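Local coordinates for CADD-like protein of unknown function (Nostoc punctiforme, PDB 3B5O) that is of unknown function but has a heme-oxygenase-like all-helical fold and may be an oxidoreductase akin to the CADD proteins, at residues L130-A144 and E203-I215. Numbering follows the deposited sequence.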
loop_
_atom_site.group_PDB
_atom_site.type_symbol
_atom_site.label_atom_id
_atom_site.label_comp_id
_atom_site.label_asym_id
_atom_site.label_seq_id
_atom_site.Cartn_x
_atom_site.Cartn_y
_atom_site.Cartn_z
ATOM N N LEU A 130 13.746 5.446 -0.536
ATOM C CA LEU A 130 13.371 5.645 0.852
ATOM C C LEU A 130 13.826 4.494 1.743
ATOM O O LEU A 130 14.216 4.702 2.897
ATOM C CB LEU A 130 11.858 5.764 0.996
ATOM C CG LEU A 130 11.123 6.714 0.081
ATOM C CD1 LEU A 130 9.630 6.746 0.499
ATOM C CD2 LEU A 130 11.725 8.092 0.111
ATOM N N PHE A 131 13.772 3.273 1.199
ATOM C CA PHE A 131 14.095 2.063 1.947
ATOM C C PHE A 131 15.594 1.792 2.036
ATOM O O PHE A 131 16.027 0.838 2.691
ATOM C CB PHE A 131 13.328 0.863 1.377
ATOM C CG PHE A 131 11.947 0.765 1.914
ATOM C CD1 PHE A 131 10.961 1.612 1.460
ATOM C CD2 PHE A 131 11.652 -0.099 2.965
ATOM C CE1 PHE A 131 9.700 1.591 2.007
ATOM C CE2 PHE A 131 10.368 -0.144 3.498
ATOM C CZ PHE A 131 9.399 0.706 3.010
ATOM N N ASP A 132 16.365 2.693 1.453
ATOM C CA ASP A 132 17.804 2.660 1.478
ATOM C C ASP A 132 18.410 3.618 2.499
ATOM O O ASP A 132 19.640 3.682 2.624
ATOM C CB ASP A 132 18.335 3.002 0.072
ATOM N N ARG A 133 17.581 4.343 3.242
ATOM C CA ARG A 133 18.055 5.339 4.208
ATOM C C ARG A 133 18.350 4.683 5.582
ATOM O O ARG A 133 18.380 3.460 5.676
ATOM C CB ARG A 133 16.977 6.430 4.344
ATOM C CG ARG A 133 16.751 7.223 3.063
ATOM C CD ARG A 133 17.687 8.416 2.951
ATOM N NE ARG A 133 17.569 9.334 4.084
ATOM C CZ ARG A 133 16.924 10.503 4.086
ATOM N NH1 ARG A 133 16.317 10.976 2.996
ATOM N NH2 ARG A 133 16.902 11.219 5.206
ATOM N N GLN A 134 18.577 5.477 6.624
ATOM C CA GLN A 134 18.837 4.935 7.974
ATOM C C GLN A 134 17.570 4.341 8.603
ATOM O O GLN A 134 16.457 4.632 8.188
ATOM C CB GLN A 134 19.484 5.984 8.915
ATOM C CG GLN A 134 18.496 6.906 9.698
ATOM C CD GLN A 134 19.156 7.867 10.729
ATOM O OE1 GLN A 134 20.083 8.625 10.402
ATOM N NE2 GLN A 134 18.639 7.860 11.966
ATOM N N VAL A 135 17.753 3.504 9.609
ATOM C CA VAL A 135 16.682 2.688 10.156
ATOM C C VAL A 135 15.443 3.476 10.574
ATOM O O VAL A 135 14.324 3.042 10.310
ATOM C CB VAL A 135 17.190 1.787 11.313
ATOM C CG1 VAL A 135 17.729 2.629 12.487
ATOM C CG2 VAL A 135 16.114 0.809 11.772
ATOM N N ASP A 136 15.629 4.624 11.216
ATOM C CA ASP A 136 14.471 5.373 11.700
ATOM C C ASP A 136 13.569 5.859 10.555
ATOM O O ASP A 136 12.355 5.740 10.625
ATOM C CB ASP A 136 14.920 6.531 12.595
ATOM C CG ASP A 136 15.835 6.068 13.711
ATOM O OD1 ASP A 136 17.053 5.935 13.445
ATOM O OD2 ASP A 136 15.333 5.810 14.836
ATOM N N TYR A 137 14.196 6.359 9.514
ATOM C CA TYR A 137 13.500 6.844 8.337
ATOM C C TYR A 137 12.823 5.696 7.637
ATOM O O TYR A 137 11.666 5.799 7.223
ATOM C CB TYR A 137 14.505 7.494 7.415
ATOM C CG TYR A 137 13.963 8.237 6.224
ATOM C CD1 TYR A 137 13.620 7.566 5.053
ATOM C CD2 TYR A 137 13.840 9.626 6.227
ATOM C CE1 TYR A 137 13.184 8.233 3.949
ATOM C CE2 TYR A 137 13.408 10.305 5.118
ATOM C CZ TYR A 137 13.074 9.611 3.969
ATOM O OH TYR A 137 12.659 10.291 2.848
ATOM N N VAL A 138 13.552 4.589 7.482
ATOM C CA VAL A 138 12.993 3.411 6.789
ATOM C C VAL A 138 11.786 2.872 7.540
ATOM O O VAL A 138 10.783 2.485 6.926
ATOM C CB VAL A 138 14.059 2.319 6.586
ATOM C CG1 VAL A 138 13.426 1.030 6.030
ATOM C CG2 VAL A 138 15.149 2.843 5.664
ATOM N N LEU A 139 11.856 2.819 8.867
ATOM C CA LEU A 139 10.714 2.332 9.629
ATOM C C LEU A 139 9.538 3.299 9.592
ATOM O O LEU A 139 8.409 2.872 9.704
ATOM C CB LEU A 139 11.117 1.964 11.071
ATOM C CG LEU A 139 11.408 0.472 11.256
ATOM C CD1 LEU A 139 10.152 -0.365 11.074
ATOM C CD2 LEU A 139 12.499 -0.017 10.324
ATOM N N GLY A 140 9.803 4.601 9.434
ATOM C CA GLY A 140 8.719 5.539 9.198
ATOM C C GLY A 140 7.985 5.237 7.902
ATOM O O GLY A 140 6.758 5.265 7.846
ATOM N N ALA A 141 8.745 5.019 6.839
ATOM C CA ALA A 141 8.132 4.643 5.560
ATOM C C ALA A 141 7.365 3.319 5.684
ATOM O O ALA A 141 6.296 3.129 5.077
ATOM C CB ALA A 141 9.189 4.556 4.473
ATOM N N THR A 142 7.922 2.388 6.450
ATOM C CA THR A 142 7.279 1.108 6.659
ATOM C C THR A 142 5.987 1.284 7.463
ATOM O O THR A 142 4.966 0.664 7.170
ATOM C CB THR A 142 8.255 0.137 7.363
ATOM O OG1 THR A 142 9.457 0.033 6.603
ATOM C CG2 THR A 142 7.643 -1.268 7.534
ATOM N N TYR A 143 6.012 2.162 8.465
ATOM C CA TYR A 143 4.807 2.442 9.224
ATOM C C TYR A 143 3.747 3.106 8.332
ATOM O O TYR A 143 2.565 2.888 8.521
ATOM C CB TYR A 143 5.141 3.285 10.472
ATOM C CG TYR A 143 3.944 3.482 11.359
ATOM C CD1 TYR A 143 3.344 2.399 11.969
ATOM C CD2 TYR A 143 3.365 4.722 11.531
ATOM C CE1 TYR A 143 2.210 2.548 12.746
ATOM C CE2 TYR A 143 2.225 4.873 12.296
ATOM C CZ TYR A 143 1.653 3.789 12.890
ATOM O OH TYR A 143 0.521 3.962 13.665
ATOM N N ALA A 144 4.170 3.890 7.349
ATOM C CA ALA A 144 3.235 4.459 6.384
ATOM C C ALA A 144 2.473 3.384 5.598
ATOM O O ALA A 144 1.302 3.574 5.283
ATOM C CB ALA A 144 3.912 5.424 5.457
ATOM N N GLU A 203 15.527 10.801 17.016
ATOM C CA GLU A 203 15.231 10.303 15.662
ATOM C C GLU A 203 13.748 10.326 15.272
ATOM O O GLU A 203 13.374 9.828 14.200
ATOM C CB GLU A 203 15.790 8.907 15.526
ATOM C CG GLU A 203 17.310 8.777 15.810
ATOM C CD GLU A 203 18.185 9.818 15.104
ATOM O OE1 GLU A 203 17.898 10.184 13.937
ATOM O OE2 GLU A 203 19.188 10.265 15.724
ATOM N N PHE A 204 12.888 10.896 16.108
ATOM C CA PHE A 204 11.466 11.024 15.752
ATOM C C PHE A 204 11.280 11.788 14.437
ATOM O O PHE A 204 10.409 11.466 13.629
ATOM C CB PHE A 204 10.672 11.721 16.865
ATOM C CG PHE A 204 10.333 10.847 18.050
ATOM C CD1 PHE A 204 10.943 9.638 18.296
ATOM C CD2 PHE A 204 9.417 11.302 18.982
ATOM C CE1 PHE A 204 10.613 8.882 19.411
ATOM C CE2 PHE A 204 9.099 10.545 20.105
ATOM C CZ PHE A 204 9.698 9.346 20.315
ATOM N N GLY A 205 12.096 12.809 14.213
ATOM C CA GLY A 205 11.998 13.608 13.008
ATOM C C GLY A 205 12.281 12.796 11.751
ATOM O O GLY A 205 11.661 13.020 10.713
ATOM N N GLU A 206 13.235 11.880 11.854
ATOM C CA GLU A 206 13.594 11.026 10.707
ATOM C C GLU A 206 12.483 10.013 10.437
ATOM O O GLU A 206 12.124 9.762 9.287
ATOM C CB GLU A 206 14.936 10.313 10.934
ATOM C CG GLU A 206 16.127 11.222 10.668
ATOM C CD GLU A 206 16.216 11.598 9.193
ATOM O OE1 GLU A 206 16.622 10.736 8.390
ATOM O OE2 GLU A 206 15.833 12.736 8.825
ATOM N N PHE A 207 11.898 9.477 11.496
ATOM C CA PHE A 207 10.749 8.569 11.365
ATOM C C PHE A 207 9.592 9.304 10.664
ATOM O O PHE A 207 8.983 8.795 9.716
ATOM C CB PHE A 207 10.342 8.057 12.740
ATOM C CG PHE A 207 9.219 7.064 12.730
ATOM C CD1 PHE A 207 7.893 7.493 12.757
ATOM C CD2 PHE A 207 9.470 5.704 12.705
ATOM C CE1 PHE A 207 6.854 6.596 12.764
ATOM C CE2 PHE A 207 8.432 4.804 12.722
ATOM C CZ PHE A 207 7.120 5.249 12.769
ATOM N N ALA A 208 9.296 10.523 11.116
ATOM C CA ALA A 208 8.242 11.330 10.488
ATOM C C ALA A 208 8.561 11.634 9.026
ATOM O O ALA A 208 7.677 11.594 8.176
ATOM C CB ALA A 208 8.018 12.647 11.282
ATOM N N ALA A 209 9.812 11.972 8.740
ATOM C CA ALA A 209 10.228 12.265 7.378
ATOM C C ALA A 209 10.037 11.054 6.447
ATOM O O ALA A 209 9.586 11.202 5.307
ATOM C CB ALA A 209 11.673 12.747 7.338
ATOM N N GLY A 210 10.344 9.867 6.943
ATOM C CA GLY A 210 10.179 8.664 6.134
ATOM C C GLY A 210 8.710 8.409 5.863
ATOM O O GLY A 210 8.313 8.018 4.760
ATOM N N PHE A 211 7.891 8.587 6.889
ATOM C CA PHE A 211 6.446 8.411 6.749
ATOM C C PHE A 211 5.897 9.370 5.700
ATOM O O PHE A 211 5.132 8.981 4.809
ATOM C CB PHE A 211 5.789 8.654 8.116
ATOM C CG PHE A 211 4.326 8.359 8.170
ATOM C CD1 PHE A 211 3.377 9.299 7.763
ATOM C CD2 PHE A 211 3.881 7.167 8.702
ATOM C CE1 PHE A 211 2.015 8.995 7.836
ATOM C CE2 PHE A 211 2.526 6.892 8.792
ATOM C CZ PHE A 211 1.606 7.817 8.369
ATOM N N ARG A 212 6.252 10.650 5.843
ATOM C CA ARG A 212 5.800 11.680 4.923
ATOM C C ARG A 212 6.216 11.344 3.489
ATOM O O ARG A 212 5.431 11.474 2.546
ATOM C CB ARG A 212 6.430 13.015 5.318
ATOM C CG ARG A 212 6.159 14.151 4.364
ATOM C CD ARG A 212 4.727 14.586 4.413
ATOM N NE ARG A 212 4.502 15.385 5.609
ATOM C CZ ARG A 212 3.472 16.202 5.788
ATOM N NH1 ARG A 212 2.501 16.308 4.882
ATOM N NH2 ARG A 212 3.418 16.911 6.900
ATOM N N ALA A 213 7.473 10.930 3.316
ATOM C CA ALA A 213 7.983 10.665 1.978
ATOM C C ALA A 213 7.203 9.525 1.331
ATOM O O ALA A 213 6.900 9.556 0.135
ATOM C CB ALA A 213 9.470 10.336 2.003
HETATM N N MSE A 214 6.876 8.517 2.120
HETATM C CA MSE A 214 6.159 7.362 1.588
HETATM C C MSE A 214 4.743 7.722 1.169
HETATM O O MSE A 214 4.295 7.359 0.083
HETATM C CB MSE A 214 6.160 6.237 2.613
HETATM C CG MSE A 214 5.508 4.972 2.148
HETATM SE SE MSE A 214 6.428 4.163 0.650
HETATM C CE MSE A 214 5.794 2.395 0.768
ATOM N N ILE A 215 4.002 8.397 2.039
ATOM C CA ILE A 215 2.621 8.765 1.695
ATOM C C ILE A 215 2.590 9.747 0.531
ATOM O O ILE A 215 1.702 9.688 -0.308
ATOM C CB ILE A 215 1.759 9.204 2.918
ATOM C CG1 ILE A 215 2.257 10.523 3.531
ATOM C CG2 ILE A 215 1.672 8.055 3.931
ATOM C CD1 ILE A 215 1.346 11.040 4.655
HETATM O O HOH W 1 18.496 8.469 6.871
HETATM O O HOH W 2 15.130 13.777 6.360
#
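Tyr137 lies flat on the backbone of Gly210: Gly210 CA stands 3.5 Å from the centroid of the Tyr137 ring, 1° off the ring normal. Phe207 does the same in the other direction, laying a face over Gly140 CA, which is 3.6 Å from the centroid of the Phe207 ring. In both aromatics CG is trans to the backbone N (chi1 -172° for Tyr137), a torsion that lays each ring across the partner helix as a knob in its hole. A CB modelled on Gly210 would run into Tyr137 O, and one on Gly140 into Phe207 O, so neither position has room for a side chain here. The short segments 135-144 and 204-215 therefore approach to 6.3 Å between axes, crossing at -43°, and CA-H...O contacts join them, the straightest from Gly210 CA to Tyr137 O (3.4 Å). Further along, Ala144 CB sits over one face of Phe211, while the bent chain of selenomethionine Met214 wedges among Leu130, Phe131, Ala141 and Ala144.

The opposite face of Tyr137 is covered by the guanidinium of Arg133, offset toward the ring's rim. Arg133 NH2 reaches Glu206 OE1 edge-on at 3.2 Å, a salt bridge whose hydrogen bond is weak, and two waters bridge the pair, each through one sound and one weak bond. Replacing Tyr137 by alanine would probably leave a gap over Gly210 and take from the Arg133 guanidinium the ring face it rests on. Nearby, Gln134 NE2 bonds Asp136 OD1 at 2.9 Å and, weakly, Glu203 OE1, so that an amide bridges two carboxylates and may ease their repulsion. Apolar close packing through glycine thus joins helices 135-163 and 204-230 of the bundle, with charged and water-linked groups confined to the end near their N-termini.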